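Local structure of putative archaeal ammonia monooxygenase subunit B (Candidatus Nitrosocaldus yellowstonii, 4O65) at residues E17-T22 with M144-E149; K71-A76 with V102-G107; T26-A31 with E151-P156; V12-E17 with G64-Q69. The protein binds copper through a cupredoxin domain and is probably a subunit of a membrane-bound monooxygenase that oxidises ammonia. One frame throughout, in Å; residues are numbered along the deposited sequence.

In the fold
Interactions 2, 3 and 4 are partly buried; interaction 1 is a surface contact near the copper site. Interactions 2 and 4 are both antiparallel ladders whose inner faces lie in the core of the cupredoxin sandwich, touching through F103 on L66 and L74 on V12. Interaction 4 adds a charged network on its outer face, while interaction 2 ends in a carboxylate grip on a backbone N-H. Interaction 1 shares E17 and strand 12-19 with interaction 4 but relies on apolar packing and one backbone bond. Interaction 3, about 37 Å from interaction 2 between centres, joins a helix start to a loop by side-chain-to-backbone bonds and meets interaction 1 at E149 and T26.

Interaction 1. Residues E17-T22 with M144-E149; sequences ETFSAT and MSIVVE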
loop_
_atom_site.group_PDB
_atom_site.type_symbol
_atom_site.label_atom_id
_atom_site.label_comp_id
_atom_site.label_asym_id
_atom_site.label_seq_id
_atom_site.Cartn_x
_atom_site.Cartn_y
_atom_site.Cartn_z
ATOM N N GLU A 17 6.948 12.494 1.373
ATOM C CA GLU A 17 6.715 11.040 1.172
ATOM C C GLU A 17 8.008 10.265 1.537
ATOM O O GLU A 17 9.126 10.679 1.134
ATOM C CB GLU A 17 6.332 10.837 -0.256
ATOM C CG GLU A 17 6.056 9.378 -0.614
ATOM C CD GLU A 17 5.881 9.220 -2.099
ATOM O OE1 GLU A 17 4.828 8.720 -2.529
ATOM O OE2 GLU A 17 6.808 9.580 -2.858
ATOM N N THR A 18 7.894 9.159 2.331
ATOM C CA THR A 18 9.078 8.401 2.691
ATOM C C THR A 18 8.717 6.944 2.492
ATOM O O THR A 18 7.597 6.588 2.833
ATOM C CB THR A 18 9.442 8.574 4.181
ATOM O OG1 THR A 18 9.770 9.948 4.401
ATOM C CG2 THR A 18 10.627 7.693 4.511
ATOM N N PHE A 19 9.655 6.145 1.972
ATOM C CA PHE A 19 9.421 4.722 1.788
ATOM C C PHE A 19 10.349 4.021 2.755
ATOM O O PHE A 19 11.563 4.367 2.859
ATOM C CB PHE A 19 9.788 4.296 0.359
ATOM C CG PHE A 19 8.855 4.852 -0.686
ATOM C CD1 PHE A 19 9.014 6.155 -1.152
ATOM C CD2 PHE A 19 7.825 4.061 -1.186
ATOM C CE1 PHE A 19 8.150 6.671 -2.111
ATOM C CE2 PHE A 19 6.927 4.577 -2.149
ATOM C CZ PHE A 19 7.118 5.887 -2.608
ATOM N N SER A 20 9.835 2.977 3.420
ATOM C CA SER A 20 10.677 2.311 4.459
ATOM C C SER A 20 11.778 1.421 3.865
ATOM O O SER A 20 12.692 1.015 4.584
ATOM C CB SER A 20 9.802 1.446 5.384
ATOM O OG SER A 20 9.129 0.432 4.613
ATOM N N ALA A 21 11.636 1.005 2.614
ATOM C CA ALA A 21 12.634 0.102 2.022
ATOM C C ALA A 21 12.601 0.222 0.518
ATOM O O ALA A 21 11.563 0.578 -0.055
ATOM C CB ALA A 21 12.285 -1.369 2.381
ATOM N N THR A 22 13.713 -0.167 -0.124
ATOM C CA THR A 22 13.709 -0.224 -1.578
ATOM C C THR A 22 13.950 -1.651 -2.076
ATOM O O THR A 22 13.955 -1.870 -3.277
ATOM C CB THR A 22 14.815 0.651 -2.184
ATOM O OG1 THR A 22 16.072 0.219 -1.645
ATOM C CG2 THR A 22 14.531 2.144 -1.900
ATOM N N MET A 144 9.402 6.088 -6.205
ATOM C CA MET A 144 10.667 5.488 -5.795
ATOM C C MET A 144 10.718 4.067 -6.335
ATOM O O MET A 144 9.690 3.377 -6.369
ATOM C CB MET A 144 10.694 5.480 -4.282
ATOM C CG MET A 144 11.506 4.357 -3.769
ATOM S SD MET A 144 12.986 5.283 -3.485
ATOM C CE MET A 144 12.739 5.208 -1.736
ATOM N N SER A 145 11.882 3.666 -6.841
ATOM C CA SER A 145 12.054 2.320 -7.368
ATOM C C SER A 145 12.187 1.287 -6.237
ATOM O O SER A 145 12.963 1.479 -5.319
ATOM C CB SER A 145 13.238 2.285 -8.350
ATOM O OG SER A 145 13.341 0.979 -8.884
ATOM N N ILE A 146 11.343 0.244 -6.266
ATOM C CA ILE A 146 11.401 -0.817 -5.250
ATOM C C ILE A 146 11.550 -2.143 -5.982
ATOM O O ILE A 146 10.727 -2.474 -6.856
ATOM C CB ILE A 146 10.117 -0.830 -4.393
ATOM C CG1 ILE A 146 9.958 0.555 -3.705
ATOM C CG2 ILE A 146 10.168 -1.999 -3.385
ATOM C CD1 ILE A 146 8.661 0.695 -2.920
ATOM N N VAL A 147 12.550 -2.906 -5.599
ATOM C CA VAL A 147 12.763 -4.252 -6.223
ATOM C C VAL A 147 12.210 -5.306 -5.262
ATOM O O VAL A 147 12.607 -5.339 -4.099
ATOM C CB VAL A 147 14.250 -4.521 -6.479
ATOM C CG1 VAL A 147 14.458 -5.885 -7.153
ATOM C CG2 VAL A 147 14.829 -3.422 -7.374
ATOM N N VAL A 148 11.355 -6.171 -5.778
ATOM C CA VAL A 148 10.802 -7.287 -4.976
ATOM C C VAL A 148 11.336 -8.592 -5.569
ATOM O O VAL A 148 11.169 -8.856 -6.774
ATOM C CB VAL A 148 9.274 -7.301 -4.985
ATOM C CG1 VAL A 148 8.761 -8.446 -4.078
ATOM C CG2 VAL A 148 8.681 -5.927 -4.529
ATOM N N GLU A 149 11.962 -9.403 -4.727
ATOM C CA GLU A 149 12.462 -10.715 -5.184
ATOM C C GLU A 149 11.669 -11.843 -4.567
ATOM O O GLU A 149 11.000 -11.684 -3.546
ATOM C CB GLU A 149 13.922 -10.885 -4.793
ATOM C CG GLU A 149 14.792 -9.783 -5.345
ATOM C CD GLU A 149 16.237 -10.013 -4.993
ATOM O OE1 GLU A 149 16.626 -9.860 -3.813
ATOM O OE2 GLU A 149 16.989 -10.359 -5.906
#
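The apolar packing centres on F19 and M144. M144 CB sits over one face of the F19 ring, 3.8 Å from its centroid and displaced toward the rim, a CH-pi contact. The methionine chain is bent at both chi2 (98°) and chi3 (107°), which curls it back so that CE reaches F19 CB at 3.7 Å and T22 CG2 at 3.6 Å. Its SD makes an oblique Met-aromatic contact, 5.3 Å from the F19 centroid. I146 CD1 approaches F19 CD2 obliquely at 3.9 Å.

The polar part is a single backbone bond: V147 N donates to T22 O at 2.9 Å, nearly straight at the hydrogen (165°). I146 CA adds a CA-H...O contact to the same T22 O at 3.4 Å. A21 O is buried against the I146 side chain without a polar partner in the model.

Past strand 12-19 the chain leaves the four-stranded sheet, and the T22-V147 bond begins its parallel run along strand 137-149 in the other layer of the cupredoxin sandwich. F19 and M144 pack at this crossing, the side chain of M144 about 8 Å from the bound copper and that of S145 near that of the copper ligand H126.

Interaction 2. Residues K71-A76 with V102-G107; sequences KQDLNA and VFTIPG
D73 reaches across to G107, whose N donates to D73 OD1 at 2.9 Å with a nearly straight N-H (167°). With CG beside the backbone N (chi1 -65°), the carboxylate is directed to the P106-G107 backbone just past the end of strand 103-105 and takes the bond on its anti side, 21° out of plane. Next to it an antiparallel ladder begins: L74 and I105 exchange two bonds, the shorter from I105 N to L74 O at 2.7 Å, and A76 and F103 exchange another two. N75 and T104 form the non-hydrogen-bonded pair between them.

These bonds attach the short strand 103-105 to strand 74-81, completing the border of the mixed sheet in this cupredoxin sandwich. One water continues the ladder past L74 by donating to Q72 O and I105 O; another links N75 OD1 and T104 OG1 beside the central pair.

Packing divides between the faces. On the inner one, A76 CB meets I105 CD1 at 3.7 Å, and both I105 and L74 continue onto V12 of the facing sheet. The F103 ring presents a face to A76 O, 3.4 Å above its plane and toward the rim. Around N75 and T104, on the other face, the flanking D73 and V102 add contacts, D73 CB to T104 CG2 at 3.9 Å and V102 CG1 to N75 CB at 3.7 Å.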
loop_
_atom_site.group_PDB
_atom_site.type_symbol
_atom_site.label_atom_id
_atom_site.label_comp_id
_atom_site.label_asym_id
_atom_site.label_seq_id
_atom_site.Cartn_x
_atom_site.Cartn_y
_atom_site.Cartn_z
ATOM N N LYS A 71 -10.149 25.947 0.012
ATOM C CA LYS A 71 -10.786 26.577 1.163
ATOM C C LYS A 71 -11.705 25.649 1.923
ATOM O O LYS A 71 -11.911 25.819 3.116
ATOM C CB LYS A 71 -11.472 27.860 0.711
ATOM C CG LYS A 71 -10.433 28.796 0.136
ATOM C CD LYS A 71 -11.068 30.018 -0.509
ATOM C CE LYS A 71 -9.988 31.041 -0.797
ATOM N NZ LYS A 71 -10.583 32.350 -1.199
ATOM N N GLN A 72 -12.188 24.595 1.291
ATOM C CA GLN A 72 -13.204 23.824 1.941
ATOM C C GLN A 72 -12.695 22.430 2.179
ATOM O O GLN A 72 -11.704 22.025 1.543
ATOM C CB GLN A 72 -14.464 23.794 1.087
ATOM C CG GLN A 72 -14.255 23.001 -0.194
ATOM C CD GLN A 72 -15.391 23.231 -1.145
ATOM O OE1 GLN A 72 -15.316 24.126 -1.980
ATOM N NE2 GLN A 72 -16.491 22.492 -0.956
ATOM N N ASP A 73 -13.368 21.710 3.071
ATOM C CA ASP A 73 -13.088 20.289 3.297
ATOM C C ASP A 73 -13.317 19.455 2.036
ATOM O O ASP A 73 -14.238 19.725 1.239
ATOM C CB ASP A 73 -13.974 19.724 4.401
ATOM C CG ASP A 73 -13.690 20.357 5.763
ATOM O OD1 ASP A 73 -12.769 21.206 5.910
ATOM O OD2 ASP A 73 -14.419 19.979 6.710
ATOM N N LEU A 74 -12.418 18.501 1.843
ATOM C CA LEU A 74 -12.519 17.523 0.748
ATOM C C LEU A 74 -12.568 16.129 1.274
ATOM O O LEU A 74 -11.988 15.832 2.345
ATOM C CB LEU A 74 -11.263 17.612 -0.155
ATOM C CG LEU A 74 -11.097 18.937 -0.898
ATOM C CD1 LEU A 74 -9.748 18.993 -1.601
ATOM C CD2 LEU A 74 -12.197 19.110 -1.955
ATOM N N ASN A 75 -13.188 15.246 0.492
ATOM C CA ASN A 75 -13.178 13.800 0.778
ATOM C C ASN A 75 -12.176 13.116 -0.151
ATOM O O ASN A 75 -12.074 13.499 -1.306
ATOM C CB ASN A 75 -14.545 13.160 0.534
ATOM C CG ASN A 75 -15.539 13.636 1.541
ATOM O OD1 ASN A 75 -15.148 13.949 2.647
ATOM N ND2 ASN A 75 -16.795 13.794 1.138
ATOM N N ALA A 76 -11.450 12.157 0.398
ATOM C CA ALA A 76 -10.375 11.501 -0.347
ATOM C C ALA A 76 -10.128 10.067 0.093
ATOM O O ALA A 76 -10.522 9.645 1.191
ATOM C CB ALA A 76 -9.101 12.333 -0.203
ATOM N N VAL A 102 -12.981 6.293 2.878
ATOM C CA VAL A 102 -12.850 7.711 2.485
ATOM C C VAL A 102 -12.611 8.508 3.775
ATOM O O VAL A 102 -13.166 8.177 4.854
ATOM C CB VAL A 102 -14.141 8.150 1.781
ATOM C CG1 VAL A 102 -14.139 9.607 1.457
ATOM C CG2 VAL A 102 -14.384 7.317 0.521
ATOM N N PHE A 103 -11.783 9.545 3.715
ATOM C CA PHE A 103 -11.593 10.407 4.890
ATOM C C PHE A 103 -11.665 11.874 4.508
ATOM O O PHE A 103 -11.641 12.221 3.299
ATOM C CB PHE A 103 -10.280 10.087 5.590
ATOM C CG PHE A 103 -9.089 10.165 4.669
ATOM C CD1 PHE A 103 -8.440 11.398 4.470
ATOM C CD2 PHE A 103 -8.632 9.034 3.995
ATOM C CE1 PHE A 103 -7.361 11.495 3.592
ATOM C CE2 PHE A 103 -7.531 9.132 3.101
ATOM C CZ PHE A 103 -6.893 10.374 2.943
ATOM N N THR A 104 -11.715 12.759 5.511
ATOM C CA THR A 104 -11.800 14.187 5.237
ATOM C C THR A 104 -10.444 14.856 5.293
ATOM O O THR A 104 -9.655 14.614 6.228
ATOM C CB THR A 104 -12.710 14.902 6.265
ATOM O OG1 THR A 104 -14.008 14.321 6.155
ATOM C CG2 THR A 104 -12.808 16.411 5.980
ATOM N N ILE A 105 -10.205 15.739 4.327
ATOM C CA ILE A 105 -9.047 16.586 4.396
ATOM C C ILE A 105 -9.522 18.002 4.670
ATOM O O ILE A 105 -10.220 18.589 3.846
ATOM C CB ILE A 105 -8.221 16.560 3.086
ATOM C CG1 ILE A 105 -7.790 15.120 2.805
ATOM C CG2 ILE A 105 -6.986 17.457 3.253
ATOM C CD1 ILE A 105 -7.101 14.953 1.469
ATOM N N PRO A 106 -9.209 18.532 5.867
ATOM C CA PRO A 106 -9.806 19.829 6.191
ATOM C C PRO A 106 -9.275 20.908 5.277
ATOM O O PRO A 106 -8.111 20.902 4.914
ATOM C CB PRO A 106 -9.331 20.133 7.636
ATOM C CG PRO A 106 -8.638 18.905 8.115
ATOM C CD PRO A 106 -8.420 17.949 6.974
ATOM N N GLY A 107 -10.128 21.856 4.962
ATOM C CA GLY A 107 -9.733 23.023 4.181
ATOM C C GLY A 107 -8.504 23.749 4.704
ATOM O O GLY A 107 -8.475 24.192 5.850
HETATM O O HOH W 1 -9.366 20.393 1.736
HETATM O O HOH W 2 -14.897 11.535 4.739
#

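Interaction 3. Residues T26-A31 with E151-P156; sequences TKAEFA and EPTEKP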
loop_
_atom_site.group_PDB
_atom_site.type_symbol
_atom_site.label_atom_id
_atom_site.label_comp_id
_atom_site.label_asym_id
_atom_site.label_seq_id
_atom_site.Cartn_x
_atom_site.Cartn_y
_atom_site.Cartn_z
ATOM N N THR A 26 8.768 -11.333 -1.622
ATOM C CA THR A 26 7.288 -11.499 -1.665
ATOM C C THR A 26 6.748 -12.088 -0.382
ATOM O O THR A 26 7.511 -12.692 0.406
ATOM C CB THR A 26 6.865 -12.411 -2.823
ATOM O OG1 THR A 26 7.506 -13.672 -2.641
ATOM C CG2 THR A 26 7.329 -11.845 -4.199
ATOM N N LYS A 27 5.441 -11.976 -0.164
ATOM C CA LYS A 27 4.809 -12.603 1.006
ATOM C C LYS A 27 5.054 -14.117 0.972
ATOM O O LYS A 27 5.425 -14.730 1.994
ATOM C CB LYS A 27 3.287 -12.345 1.008
ATOM C CG LYS A 27 2.653 -12.734 2.337
ATOM C CD LYS A 27 1.115 -12.843 2.330
ATOM C CE LYS A 27 0.342 -11.577 2.022
ATOM N NZ LYS A 27 -1.131 -11.886 2.245
ATOM N N ALA A 28 4.904 -14.719 -0.213
ATOM C CA ALA A 28 5.206 -16.157 -0.321
ATOM C C ALA A 28 6.668 -16.507 0.021
ATOM O O ALA A 28 6.932 -17.550 0.692
ATOM C CB ALA A 28 4.792 -16.702 -1.706
ATOM N N GLU A 29 7.615 -15.693 -0.484
ATOM C CA GLU A 29 9.046 -15.976 -0.210
ATOM C C GLU A 29 9.300 -15.869 1.315
ATOM O O GLU A 29 10.022 -16.699 1.888
ATOM C CB GLU A 29 9.974 -15.004 -0.935
ATOM C CG GLU A 29 11.459 -15.391 -0.875
ATOM C CD GLU A 29 11.776 -16.709 -1.581
ATOM O OE1 GLU A 29 12.762 -17.318 -1.162
ATOM O OE2 GLU A 29 11.067 -17.141 -2.533
ATOM N N PHE A 30 8.662 -14.890 1.941
ATOM C CA PHE A 30 8.785 -14.741 3.400
ATOM C C PHE A 30 8.164 -15.929 4.148
ATOM O O PHE A 30 8.792 -16.476 5.069
ATOM C CB PHE A 30 8.145 -13.445 3.911
ATOM C CG PHE A 30 8.184 -13.355 5.409
ATOM C CD1 PHE A 30 9.389 -13.086 6.080
ATOM C CD2 PHE A 30 7.002 -13.560 6.156
ATOM C CE1 PHE A 30 9.429 -13.000 7.480
ATOM C CE2 PHE A 30 7.046 -13.471 7.564
ATOM C CZ PHE A 30 8.259 -13.174 8.209
ATOM N N ALA A 31 6.995 -16.367 3.703
ATOM C CA ALA A 31 6.343 -17.567 4.303
ATOM C C ALA A 31 7.218 -18.801 4.161
ATOM O O ALA A 31 7.385 -19.598 5.112
ATOM C CB ALA A 31 4.989 -17.806 3.664
ATOM N N GLU A 151 9.502 -15.904 -4.733
ATOM C CA GLU A 151 8.501 -16.652 -5.501
ATOM C C GLU A 151 7.182 -15.901 -5.544
ATOM O O GLU A 151 6.812 -15.146 -4.599
ATOM C CB GLU A 151 8.352 -18.080 -4.983
ATOM C CG GLU A 151 7.703 -18.153 -3.638
ATOM C CD GLU A 151 7.745 -19.567 -3.056
ATOM O OE1 GLU A 151 8.458 -20.450 -3.587
ATOM O OE2 GLU A 151 7.056 -19.780 -2.054
ATOM N N PRO A 152 6.444 -16.069 -6.648
ATOM C CA PRO A 152 5.128 -15.443 -6.763
ATOM C C PRO A 152 4.205 -15.915 -5.653
ATOM O O PRO A 152 4.237 -17.089 -5.290
ATOM C CB PRO A 152 4.613 -15.956 -8.141
ATOM C CG PRO A 152 5.867 -16.210 -8.882
ATOM C CD PRO A 152 6.842 -16.792 -7.881
ATOM N N THR A 153 3.370 -15.040 -5.122
ATOM C CA THR A 153 2.419 -15.409 -4.079
ATOM C C THR A 153 1.130 -15.878 -4.793
ATOM O O THR A 153 0.531 -15.142 -5.615
ATOM C CB THR A 153 2.112 -14.235 -3.139
ATOM O OG1 THR A 153 3.360 -13.725 -2.666
ATOM C CG2 THR A 153 1.236 -14.653 -1.939
ATOM N N GLU A 154 0.684 -17.061 -4.424
ATOM C CA GLU A 154 -0.542 -17.631 -5.000
ATOM C C GLU A 154 -1.795 -16.927 -4.488
ATOM O O GLU A 154 -1.824 -16.286 -3.400
ATOM C CB GLU A 154 -0.605 -19.130 -4.655
ATOM C CG GLU A 154 -0.945 -19.338 -3.169
ATOM C CD GLU A 154 -0.784 -20.772 -2.661
ATOM O OE1 GLU A 154 -1.740 -21.295 -2.056
ATOM O OE2 GLU A 154 0.289 -21.388 -2.845
ATOM N N LYS A 155 -2.834 -16.933 -5.305
ATOM C CA LYS A 155 -4.121 -16.387 -4.861
ATOM C C LYS A 155 -5.125 -17.547 -4.886
ATOM O O LYS A 155 -4.917 -18.478 -5.640
ATOM C CB LYS A 155 -4.612 -15.300 -5.832
ATOM C CG LYS A 155 -3.726 -14.039 -5.826
ATOM C CD LYS A 155 -4.165 -12.999 -6.860
ATOM C CE LYS A 155 -3.459 -11.659 -6.641
ATOM N NZ LYS A 155 -1.982 -11.797 -6.601
ATOM N N PRO A 156 -6.190 -17.481 -4.093
ATOM C CA PRO A 156 -7.159 -18.563 -4.134
ATOM C C PRO A 156 -7.859 -18.559 -5.487
ATOM O O PRO A 156 -7.985 -17.506 -6.125
ATOM C CB PRO A 156 -8.157 -18.228 -3.028
ATOM C CG PRO A 156 -7.579 -17.102 -2.270
ATOM C CD PRO A 156 -6.536 -16.439 -3.111
#
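T26 carries OG1 in the tight position between its backbone N and carbonyl carbon (chi1 59°), turning the hydroxyl toward both E151 O and the helix start. E29 bends at chi2 (64°), bringing its OE2 back to E151 N. T26 OG1 donates to E151 O in a very short bond (2.5 Å) whose exact length is doubtful; it also accepts from E29 N at 3.0 Å, making T26 the N-cap of helix 27-35. E151 N in turn donates to E29 OE2 at 3.0 Å, on its anti side.

A28 N donates to T153 OG1 at 3.1 Å; this hydroxyl is also bonded to L120 O. A28 CB packs on T153 CA at 3.6 Å and on E151 CG at 3.8 Å.

The E29 and E151 carboxylates, their planes 79° apart, come within 4.3 Å (E29 OE2 to E151 OE1). R33, salt-bridged to E29 OE1, would offset part of the repulsion, while S38 OG helps to solvate E151 OE2 by a hydrogen bond. The A28 and E29 N-H groups, in the first helical turn with no carbonyl four residues back inside the helix, are met by the hydroxyls of T153 and T26, so the loop after strand 137-149 shares in capping helix 27-35.

Interaction 4. Residues V12-E17 with G64-Q69; sequences VKIEDE and GRLVSQ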
loop_
_atom_site.group_PDB
_atom_site.type_symbol
_atom_site.label_atom_id
_atom_site.label_comp_id
_atom_site.label_asym_id
_atom_site.label_seq_id
_atom_site.Cartn_x
_atom_site.Cartn_y
_atom_site.Cartn_z
ATOM N N VAL A 12 -4.656 19.285 -3.407
ATOM C CA VAL A 12 -4.049 18.714 -2.161
ATOM C C VAL A 12 -2.711 18.151 -2.591
ATOM O O VAL A 12 -2.656 17.317 -3.520
ATOM C CB VAL A 12 -4.919 17.581 -1.515
ATOM C CG1 VAL A 12 -4.202 16.984 -0.270
ATOM C CG2 VAL A 12 -6.353 18.034 -1.170
ATOM N N LYS A 13 -1.624 18.581 -1.939
ATOM C CA LYS A 13 -0.275 18.098 -2.302
ATOM C C LYS A 13 0.102 16.947 -1.409
ATOM O O LYS A 13 -0.246 16.931 -0.223
ATOM C CB LYS A 13 0.745 19.241 -2.126
ATOM C CG LYS A 13 2.092 18.923 -2.748
ATOM C CD LYS A 13 2.972 20.182 -3.006
ATOM C CE LYS A 13 4.260 19.678 -3.664
ATOM N NZ LYS A 13 5.390 20.635 -3.566
ATOM N N ILE A 14 0.833 15.993 -1.959
ATOM C CA ILE A 14 1.366 14.852 -1.176
ATOM C C ILE A 14 2.824 15.258 -0.869
ATOM O O ILE A 14 3.655 15.388 -1.794
ATOM C CB ILE A 14 1.360 13.612 -2.064
ATOM C CG1 ILE A 14 -0.112 13.233 -2.362
ATOM C CG2 ILE A 14 2.150 12.428 -1.402
ATOM C CD1 ILE A 14 -0.170 12.166 -3.504
ATOM N N GLU A 15 3.099 15.546 0.398
ATOM C CA GLU A 15 4.400 16.057 0.789
ATOM C C GLU A 15 5.165 15.089 1.726
ATOM O O GLU A 15 4.548 14.224 2.388
ATOM C CB GLU A 15 4.222 17.409 1.496
ATOM C CG GLU A 15 3.501 18.450 0.587
ATOM C CD GLU A 15 3.459 19.845 1.197
ATOM O OE1 GLU A 15 4.105 20.093 2.259
ATOM O OE2 GLU A 15 2.746 20.694 0.626
ATOM N N ASP A 16 6.500 15.214 1.708
ATOM C CA ASP A 16 7.348 14.475 2.688
ATOM C C ASP A 16 7.167 12.967 2.593
ATOM O O ASP A 16 7.223 12.247 3.597
ATOM C CB ASP A 16 7.055 14.999 4.065
ATOM C CG ASP A 16 7.369 16.517 4.150
ATOM O OD1 ASP A 16 8.464 16.893 3.781
ATOM O OD2 ASP A 16 6.485 17.280 4.414
ATOM N N GLU A 17 6.948 12.494 1.373
ATOM C CA GLU A 17 6.715 11.040 1.172
ATOM C C GLU A 17 8.008 10.265 1.537
ATOM O O GLU A 17 9.126 10.679 1.134
ATOM C CB GLU A 17 6.332 10.837 -0.256
ATOM C CG GLU A 17 6.056 9.378 -0.614
ATOM C CD GLU A 17 5.881 9.220 -2.099
ATOM O OE1 GLU A 17 4.828 8.720 -2.529
ATOM O OE2 GLU A 17 6.808 9.580 -2.858
ATOM N N GLY A 64 3.726 10.105 4.803
ATOM C CA GLY A 64 3.813 11.486 4.250
ATOM C C GLY A 64 2.734 12.359 4.845
ATOM O O GLY A 64 2.148 12.008 5.886
ATOM N N ARG A 65 2.454 13.496 4.202
ATOM C CA ARG A 65 1.441 14.366 4.740
ATOM C C ARG A 65 0.658 14.863 3.531
ATOM O O ARG A 65 1.256 15.093 2.480
ATOM C CB ARG A 65 2.081 15.635 5.406
ATOM C CG ARG A 65 2.997 15.439 6.606
ATOM C CD ARG A 65 3.436 16.855 7.174
ATOM N NE ARG A 65 4.119 17.597 6.079
ATOM C CZ ARG A 65 3.965 18.895 5.765
ATOM N NH1 ARG A 65 3.174 19.708 6.479
ATOM N NH2 ARG A 65 4.645 19.410 4.744
ATOM N N LEU A 66 -0.665 14.944 3.680
ATOM C CA LEU A 66 -1.547 15.491 2.616
ATOM C C LEU A 66 -1.845 16.916 3.032
ATOM O O LEU A 66 -2.272 17.171 4.179
ATOM C CB LEU A 66 -2.837 14.702 2.551
ATOM C CG LEU A 66 -2.606 13.205 2.409
ATOM C CD1 LEU A 66 -3.947 12.445 2.474
ATOM C CD2 LEU A 66 -1.907 12.873 1.073
ATOM N N VAL A 67 -1.535 17.845 2.137
ATOM C CA VAL A 67 -1.632 19.269 2.500
ATOM C C VAL A 67 -2.606 19.978 1.581
ATOM O O VAL A 67 -2.394 20.100 0.346
ATOM C CB VAL A 67 -0.247 19.929 2.453
ATOM C CG1 VAL A 67 -0.384 21.436 2.793
ATOM C CG2 VAL A 67 0.706 19.196 3.383
ATOM N N SER A 68 -3.706 20.451 2.161
ATOM C CA SER A 68 -4.787 21.063 1.352
ATOM C C SER A 68 -4.482 22.497 0.967
ATOM O O SER A 68 -4.019 23.272 1.799
ATOM C CB SER A 68 -6.111 21.037 2.147
ATOM O OG SER A 68 -7.127 21.835 1.530
ATOM N N GLN A 69 -4.737 22.835 -0.302
ATOM C CA GLN A 69 -4.607 24.185 -0.822
ATOM C C GLN A 69 -5.941 24.805 -1.186
ATOM O O GLN A 69 -5.996 25.892 -1.797
ATOM C CB GLN A 69 -3.655 24.158 -2.014
ATOM C CG GLN A 69 -2.310 23.564 -1.550
ATOM C CD GLN A 69 -1.185 23.729 -2.539
ATOM O OE1 GLN A 69 -1.230 23.196 -3.674
ATOM N NE2 GLN A 69 -0.149 24.464 -2.118
#
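Two neighbouring strands of the antiparallel four-stranded sheet, one layer of the cupredoxin sandwich, meet here: strand 12-15 runs antiparallel to strand 64-68. K13 pairs with V67 and E15 with R65 through two backbone hydrogen bonds each, with V12 opposite S68 and I14 opposite L66 as the non-hydrogen-bonded pairs. The straightest is E15 N to R65 O, 2.8 Å and 174° at the hydrogen. At D16 the chain turns a corner, where G64 CA lies 3.4 Å from E15 O.

The inner face is apolar. I14 and L66 lie side by side and point the same way, I14 CG1 touching L66 CD2 at 3.9 Å, while V12 CG1 leans on L66 CB. All three side chains also meet L131 of the facing sheet, so this side of the ladder belongs to the core between the layers.

The opposite face is charged. R65 bends at chi3 (-58°), turning its guanidinium back toward the corner, where it forms a salt bridge with D16: NE and NH2 both donate to the single oxygen D16 OD2, side-on and close to the guanidinium plane. E15 makes a second salt bridge obliquely, its carboxylate plane 71° from the guanidinium plane. NH1 has a further partner in E110 of strand 110-119, so the arginine would probably offset only part of the negative charge of three carboxylates, which may leave the cluster acidic. V67 CG2 packs over one guanidinium face, off-centre, and lies 3.6 Å from E15 CD. R65 NH2 joins both salt bridges, 2.8 Å from D16 OD2 and a short 2.6 Å from E15 OE1.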